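Local coordinates for actibind (PDB 3TBJ), which cleaves RNA as a T2-family ribonuclease, probably without strict base specificity but with a preference for adenylic acid, at residues 73-78 and 106-111; 63-68 and 112-117. One frame throughout, in Å; residues are numbered along the deposited sequence.

Contact 1: residues 73-78 and 106-111. With NAG (2-acetamido-2-deoxy-beta-D-glucopyranose), chain B; PO4 (phosphate ion), chain D.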
loop_
_atom_site.group_PDB
_atom_site.type_symbol
_atom_site.label_atom_id
_atom_site.label_comp_id
_atom_site.label_asym_id
_atom_site.label_seq_id
_atom_site.Cartn_x
_atom_site.Cartn_y
_atom_site.Cartn_z
ATOM N N SER A 73 -13.920 8.073 -12.436
ATOM C CA SER A 73 -12.956 8.915 -13.147
ATOM C C SER A 73 -12.871 10.271 -12.477
ATOM O O SER A 73 -12.470 11.257 -13.106
ATOM C CB SER A 73 -13.362 9.121 -14.628
ATOM O OG SER A 73 -14.707 9.499 -14.707
ATOM N N ASN A 74 -13.147 10.319 -11.185
ATOM C CA ASN A 74 -13.218 11.624 -10.481
ATOM C C ASN A 74 -12.873 11.506 -9.036
ATOM O O ASN A 74 -13.554 12.075 -8.182
ATOM C CB ASN A 74 -14.589 12.251 -10.605
ATOM C CG ASN A 74 -15.705 11.354 -9.952
ATOM O OD1 ASN A 74 -15.495 10.196 -9.619
ATOM N ND2 ASN A 74 -16.885 11.899 -9.829
ATOM N N ILE A 75 -11.737 10.852 -8.768
ATOM C CA ILE A 75 -11.307 10.659 -7.390
ATOM C C ILE A 75 -11.034 11.963 -6.685
ATOM O O ILE A 75 -11.413 12.140 -5.525
ATOM C CB ILE A 75 -9.997 9.784 -7.331
ATOM C CG1 ILE A 75 -10.194 8.339 -7.826
ATOM C CG2 ILE A 75 -9.405 9.775 -5.876
ATOM C CD1 ILE A 75 -11.299 7.533 -7.085
ATOM N N THR A 76 -10.390 12.926 -7.354
ATOM C CA THR A 76 -10.052 14.199 -6.725
ATOM C C THR A 76 -11.350 14.935 -6.344
ATOM O O THR A 76 -11.518 15.502 -5.256
ATOM C CB THR A 76 -9.296 15.103 -7.726
ATOM O OG1 THR A 76 -8.062 14.480 -7.987
ATOM C CG2 THR A 76 -9.015 16.516 -7.147
ATOM N N SER A 77 -12.331 14.880 -7.225
ATOM C CA SER A 77 -13.633 15.502 -6.909
ATOM C C SER A 77 -14.351 14.821 -5.757
ATOM O O SER A 77 -15.044 15.482 -4.936
ATOM C CB SER A 77 -14.559 15.510 -8.140
ATOM O OG SER A 77 -13.937 16.301 -9.151
ATOM N N ILE A 78 -14.254 13.482 -5.697
ATOM C CA ILE A 78 -14.873 12.710 -4.586
ATOM C C ILE A 78 -14.217 13.105 -3.281
ATOM O O ILE A 78 -14.920 13.436 -2.310
ATOM C CB ILE A 78 -14.719 11.225 -4.817
ATOM C CG1 ILE A 78 -15.640 10.744 -5.915
ATOM C CG2 ILE A 78 -14.907 10.446 -3.478
ATOM C CD1 ILE A 78 -15.268 9.369 -6.459
ATOM N N SER A 106 -5.336 10.160 -12.703
ATOM C CA SER A 106 -5.479 8.883 -13.425
ATOM C C SER A 106 -4.851 7.780 -12.577
ATOM O O SER A 106 -5.417 6.687 -12.507
ATOM C CB SER A 106 -4.803 8.896 -14.833
ATOM O OG SER A 106 -3.444 9.283 -14.707
ATOM N N PHE A 107 -3.732 8.046 -11.890
ATOM C CA PHE A 107 -3.062 7.029 -11.032
ATOM C C PHE A 107 -4.006 6.588 -9.906
ATOM O O PHE A 107 -4.147 5.370 -9.579
ATOM C CB PHE A 107 -1.740 7.609 -10.457
ATOM C CG PHE A 107 -0.876 6.658 -9.663
ATOM C CD1 PHE A 107 -0.897 5.320 -9.781
ATOM C CD2 PHE A 107 -0.033 7.177 -8.724
ATOM C CE1 PHE A 107 -0.043 4.521 -9.032
ATOM C CE2 PHE A 107 0.829 6.421 -8.026
ATOM C CZ PHE A 107 0.824 5.109 -8.125
ATOM N N TRP A 108 -4.625 7.583 -9.239
ATOM C CA TRP A 108 -5.528 7.239 -8.116
ATOM C C TRP A 108 -6.765 6.525 -8.587
ATOM O O TRP A 108 -7.228 5.579 -7.949
ATOM C CB TRP A 108 -5.862 8.513 -7.382
ATOM C CG TRP A 108 -4.666 9.241 -6.863
ATOM C CD1 TRP A 108 -3.454 8.709 -6.422
ATOM C CD2 TRP A 108 -4.576 10.655 -6.557
ATOM N NE1 TRP A 108 -2.626 9.713 -5.996
ATOM C CE2 TRP A 108 -3.301 10.890 -6.000
ATOM C CE3 TRP A 108 -5.457 11.714 -6.666
ATOM C CZ2 TRP A 108 -2.859 12.160 -5.680
ATOM C CZ3 TRP A 108 -5.014 12.998 -6.313
ATOM C CH2 TRP A 108 -3.733 13.192 -5.798
ATOM N N GLU A 109 -7.288 6.947 -9.739
ATOM C CA GLU A 109 -8.385 6.183 -10.351
ATOM C C GLU A 109 -7.923 4.718 -10.527
ATOM O O GLU A 109 -8.676 3.756 -10.255
ATOM C CB GLU A 109 -8.740 6.741 -11.734
ATOM C CG GLU A 109 -9.408 8.073 -11.622
ATOM C CD GLU A 109 -9.530 8.755 -13.011
ATOM O OE1 GLU A 109 -9.299 8.071 -14.021
ATOM O OE2 GLU A 109 -9.783 9.980 -13.081
ATOM N N HIS A 110 -6.756 4.537 -11.105
ATOM C CA HIS A 110 -6.230 3.147 -11.389
ATOM C C HIS A 110 -6.202 2.319 -10.130
ATOM O O HIS A 110 -6.692 1.175 -10.066
ATOM C CB HIS A 110 -4.871 3.214 -12.056
ATOM C CG HIS A 110 -4.210 1.880 -12.221
ATOM N ND1 HIS A 110 -4.636 0.966 -13.162
ATOM C CD2 HIS A 110 -3.176 1.303 -11.562
ATOM C CE1 HIS A 110 -3.928 -0.151 -13.029
ATOM N NE2 HIS A 110 -3.018 0.033 -12.076
ATOM N N GLU A 111 -5.593 2.864 -9.066
ATOM C CA GLU A 111 -5.531 2.147 -7.819
ATOM C C GLU A 111 -6.900 1.779 -7.206
ATOM O O GLU A 111 -7.120 0.617 -6.850
ATOM C CB GLU A 111 -4.667 2.903 -6.799
ATOM C CG GLU A 111 -3.159 2.848 -7.280
ATOM C CD GLU A 111 -2.534 1.422 -7.473
ATOM O OE1 GLU A 111 -2.808 0.539 -6.578
ATOM O OE2 GLU A 111 -1.815 1.143 -8.527
HETATM C C1 NAG B . -18.005 11.069 -9.302
HETATM C C2 NAG B . -19.110 11.967 -8.694
HETATM C C3 NAG B . -20.343 11.129 -8.281
HETATM C C4 NAG B . -20.771 10.322 -9.437
HETATM C C5 NAG B . -19.625 9.439 -10.014
HETATM C C6 NAG B . -19.891 8.471 -11.153
HETATM C C7 NAG B . -18.365 13.954 -7.486
HETATM C C8 NAG B . -18.089 14.677 -6.218
HETATM N N2 NAG B . -18.737 12.685 -7.492
HETATM O O3 NAG B . -21.341 12.046 -7.847
HETATM O O4 NAG B . -21.770 9.507 -8.910
HETATM O O5 NAG B . -18.542 10.313 -10.369
HETATM O O6 NAG B . -20.535 9.222 -12.144
HETATM O O7 NAG B . -18.276 14.591 -8.505
HETATM P P PO4 D . -0.791 -2.014 -9.910
HETATM O O1 PO4 D . -1.428 -3.398 -9.869
HETATM O O2 PO4 D . 0.733 -2.259 -9.674
HETATM O O3 PO4 D . -1.291 -1.069 -8.784
HETATM O O4 PO4 D . -1.111 -1.387 -11.236
#
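Glu109 reaches from helix 104-116 to the turn that leads into helix 75-81, and each step of its side chain can be traced. From CB its first torsion sets CG beside the backbone N (chi1 -71°), and there CG lies 3.9 Å from Ile75 CG1. The chain then runs extended past the loop backbone, with CD 3.4 Å from Ser73 CA. At the tip, OE2 stands 3.0 Å from Ser73 O; both are acceptors, so this is not a hydrogen bond if Glu109 is ionised. The nearby Glu105 OE2 adds negative charge, which would probably raise the carboxylate's affinity for a proton.

Ile75 divides its branches: CG1 rests 3.7 Å from Glu109 N, and CG2 lies 4.1 Å from Trp108 CB. Thr76 OG1 approaches the indole edge, 3.8 Å from Trp108 CZ3, while its hydrogen bond goes to Glu105, which also accepts the Ile75 N-H. Asn74 ND2 carries an N-linked glycan. Segment 106-111 belongs to the active-site helix of T2 ribonucleases and ends in Glu111, predicted to be catalytic; His110 NE2 donates to phosphate O4 over 2.5 Å, in the ring plane.

Helix 85-94 touches both Thr76 and Trp108 through Leu88, and helix 134-148 meets Ile75 through Val136 and Phe140. The contact thus joins the start of helix 75-81 to helix 104-116 within this helical cluster.

Contact 2: residues 63-68 and 112-117. With PO4 (phosphate ion), chain D.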
loop_
_atom_site.group_PDB
_atom_site.type_symbol
_atom_site.label_atom_id
_atom_site.label_comp_id
_atom_site.label_asym_id
_atom_site.label_seq_id
_atom_site.Cartn_x
_atom_site.Cartn_y
_atom_site.Cartn_z
ATOM N N GLN A 63 -7.346 -10.847 -7.547
ATOM C CA GLN A 63 -8.450 -10.370 -8.390
ATOM C C GLN A 63 -8.088 -8.902 -8.776
ATOM O O GLN A 63 -7.240 -8.288 -8.168
ATOM C CB GLN A 63 -9.861 -10.400 -7.703
ATOM C CG GLN A 63 -10.253 -11.554 -6.635
ATOM C CD GLN A 63 -11.768 -11.603 -6.335
ATOM O OE1 GLN A 63 -12.268 -11.135 -5.286
ATOM N NE2 GLN A 63 -12.497 -12.149 -7.274
ATOM N N GLU A 64 -8.764 -8.376 -9.784
ATOM C CA GLU A 64 -8.571 -7.004 -10.247
ATOM C C GLU A 64 -9.863 -6.505 -10.848
ATOM O O GLU A 64 -10.608 -7.292 -11.469
ATOM C CB GLU A 64 -7.399 -6.950 -11.257
ATOM C CG GLU A 64 -7.454 -7.851 -12.445
ATOM C CD GLU A 64 -6.177 -7.626 -13.298
ATOM O OE1 GLU A 64 -5.147 -8.266 -13.024
ATOM O OE2 GLU A 64 -6.115 -6.693 -14.052
ATOM N N TYR A 65 -10.166 -5.220 -10.683
ATOM C CA TYR A 65 -11.332 -4.641 -11.358
ATOM C C TYR A 65 -12.618 -5.353 -11.012
ATOM O O TYR A 65 -13.322 -5.858 -11.905
ATOM C CB TYR A 65 -11.137 -4.603 -12.869
ATOM C CG TYR A 65 -9.923 -3.714 -13.285
ATOM C CD1 TYR A 65 -9.971 -2.333 -13.122
ATOM C CD2 TYR A 65 -8.754 -4.273 -13.741
ATOM C CE1 TYR A 65 -8.949 -1.517 -13.518
ATOM C CE2 TYR A 65 -7.633 -3.458 -14.063
ATOM C CZ TYR A 65 -7.742 -2.105 -14.010
ATOM O OH TYR A 65 -6.682 -1.263 -14.286
ATOM N N CYS A 66 -12.903 -5.419 -9.713
ATOM C CA CYS A 66 -13.960 -6.348 -9.233
ATOM C C CYS A 66 -15.363 -5.764 -9.307
ATOM O O CYS A 66 -16.354 -6.492 -9.160
ATOM C CB CYS A 66 -13.669 -6.805 -7.833
ATOM S SG CYS A 66 -12.178 -7.834 -7.623
ATOM N N ASP A 67 -15.481 -4.459 -9.549
ATOM C CA ASP A 67 -16.820 -3.862 -9.564
ATOM C C ASP A 67 -16.937 -2.668 -10.460
ATOM O O ASP A 67 -16.710 -1.560 -9.993
ATOM C CB ASP A 67 -17.281 -3.493 -8.168
ATOM C CG ASP A 67 -18.801 -3.202 -8.097
ATOM O OD1 ASP A 67 -19.458 -3.081 -9.174
ATOM O OD2 ASP A 67 -19.301 -3.089 -6.940
ATOM N N GLU A 68 -17.305 -2.884 -11.721
ATOM C CA GLU A 68 -17.418 -1.807 -12.693
ATOM C C GLU A 68 -18.445 -0.764 -12.254
ATOM O O GLU A 68 -18.335 0.424 -12.610
ATOM C CB GLU A 68 -17.768 -2.335 -14.094
ATOM C CG GLU A 68 -17.945 -1.251 -15.153
ATOM C CD GLU A 68 -17.906 -1.801 -16.558
ATOM O OE1 GLU A 68 -17.773 -3.041 -16.715
ATOM O OE2 GLU A 68 -17.989 -0.986 -17.493
ATOM N N TRP A 112 -7.822 2.744 -7.134
ATOM C CA TRP A 112 -9.189 2.444 -6.621
ATOM C C TRP A 112 -9.850 1.416 -7.580
ATOM O O TRP A 112 -10.428 0.437 -7.117
ATOM C CB TRP A 112 -10.040 3.748 -6.491
ATOM C CG TRP A 112 -11.436 3.377 -6.299
ATOM C CD1 TRP A 112 -12.390 3.364 -7.225
ATOM C CD2 TRP A 112 -11.973 2.709 -5.146
ATOM N NE1 TRP A 112 -13.563 2.814 -6.697
ATOM C CE2 TRP A 112 -13.279 2.325 -5.443
ATOM C CE3 TRP A 112 -11.442 2.383 -3.924
ATOM C CZ2 TRP A 112 -14.099 1.674 -4.508
ATOM C CZ3 TRP A 112 -12.214 1.662 -3.002
ATOM C CH2 TRP A 112 -13.510 1.303 -3.326
ATOM N N ASN A 113 -9.909 1.745 -8.873
ATOM C CA ASN A 113 -10.611 0.909 -9.828
ATOM C C ASN A 113 -10.120 -0.538 -9.846
ATOM O O ASN A 113 -10.895 -1.499 -9.776
ATOM C CB ASN A 113 -10.611 1.571 -11.209
ATOM C CG ASN A 113 -11.355 2.857 -11.192
ATOM O OD1 ASN A 113 -12.188 3.079 -10.258
ATOM N ND2 ASN A 113 -11.172 3.717 -12.252
ATOM N N LYS A 114 -8.823 -0.681 -9.875
ATOM C CA LYS A 114 -8.222 -1.982 -9.989
ATOM C C LYS A 114 -8.267 -2.752 -8.706
ATOM O O LYS A 114 -8.576 -3.932 -8.683
ATOM C CB LYS A 114 -6.721 -1.831 -10.420
ATOM C CG LYS A 114 -6.081 -3.251 -10.683
ATOM C CD LYS A 114 -4.725 -3.085 -11.365
ATOM C CE LYS A 114 -4.116 -4.530 -11.565
ATOM N NZ LYS A 114 -2.816 -4.415 -12.273
ATOM N N HIS A 115 -7.881 -2.106 -7.620
ATOM C CA HIS A 115 -7.656 -2.832 -6.414
ATOM C C HIS A 115 -8.665 -2.551 -5.264
ATOM O O HIS A 115 -9.066 -3.463 -4.496
ATOM C CB HIS A 115 -6.259 -2.510 -5.898
ATOM C CG HIS A 115 -5.148 -3.090 -6.716
ATOM N ND1 HIS A 115 -4.957 -4.460 -6.857
ATOM C CD2 HIS A 115 -4.154 -2.493 -7.413
ATOM C CE1 HIS A 115 -3.851 -4.657 -7.572
ATOM N NE2 HIS A 115 -3.375 -3.477 -7.952
ATOM N N GLY A 116 -8.997 -1.281 -5.070
ATOM C CA GLY A 116 -9.935 -0.880 -4.012
ATOM C C GLY A 116 -11.273 -1.598 -4.186
ATOM O O GLY A 116 -11.904 -1.995 -3.199
ATOM N N THR A 117 -11.733 -1.727 -5.439
ATOM C CA THR A 117 -13.001 -2.411 -5.692
ATOM C C THR A 117 -12.963 -3.869 -5.362
ATOM O O THR A 117 -14.042 -4.475 -5.309
ATOM C CB THR A 117 -13.423 -2.283 -7.152
ATOM O OG1 THR A 117 -12.437 -2.875 -7.958
ATOM C CG2 THR A 117 -13.603 -0.819 -7.549
HETATM P P PO4 D . -0.791 -2.014 -9.910
HETATM O O1 PO4 D . -1.428 -3.398 -9.869
HETATM O O2 PO4 D . 0.733 -2.259 -9.674
HETATM O O3 PO4 D . -1.291 -1.069 -8.784
HETATM O O4 PO4 D . -1.111 -1.387 -11.236
HETATM O O HOH W 1 -6.403 -6.687 -6.251
#
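Tyr65 lies with one ring face over Lys114, whose CA is 3.8 Å from the ring centroid and close to its normal, a CH-pi contact. The helical partner belongs to the second conserved active-site sequence of the RNase T2 family and contains a wider pi-type turn, in which Thr117 N bonds to Trp112 O.

The backbone of the loop 63-68 satisfies acceptors of the 112-117 segment. Tyr65 N donates to Lys114 O at 2.9 Å and 165°, a nearly straight bond. Next along the loop, Cys66 N reaches Thr117 OG1 at 3.1 Å and a more bent 144°. That hydroxyl has a second bond: it donates to Asn113 O over 2.8 Å, from above the carbonyl plane. Thr117 OG1 therefore acts as acceptor and donor at once, relaying from loop to helix. Cys66 and Cys118 close a disulfide beside it. Asn113 ND2 turns elsewhere, to Tyr72 O; Asp67 OD1 hydrogen-bonds Ser69 OG and OD2 forms a salt bridge with Arg70.

From CA, the Lys114 chain sets CG anti to the backbone N (chi1 -175°), passes Tyr65 CZ and CE2 with CB and CG, and stays extended to NZ, which donates to O1 of a phosphate ion, probably from the crystallisation liquor, at 3.0 Å. The Glu64 carboxylate lies beyond salt-bridge distance of that amine. His115, a predicted active-site residue, gives the same oxygen a second bond, from NE2 to phosphate O1 at 2.7 Å, consistent with an anion site at the probable catalytic centre. Its ring stacks on Trp54, and Lys114 CG sits over a face of it. The other imidazole nitrogen is linked back to the loop: a water 2.7 Å from His115 ND1 donates to Gln63 O at 2.6 Å.

Both contacts use helix 104-116, and contact 1 is nested inside the chain loop that contact 2 closes. Contact 1 is partly buried: the start of a helix and the loop before it meet helix 104-116 by apolar packing and a glutamate lying along the loop, with no direct hydrogen bonds between the segments. Contact 2 lies at the surface, where a loop is held to the 112-117 segment by backbone donors, a hydroxyl and a water. They meet where Ile75 CD1 packs 4.0 Å from Trp112 CB and His110 CE1 comes 3.2 Å from Tyr65 OH. A probable hydrogen bond joins Gly116 N to Glu111 O. The phosphate bridges the two contacts.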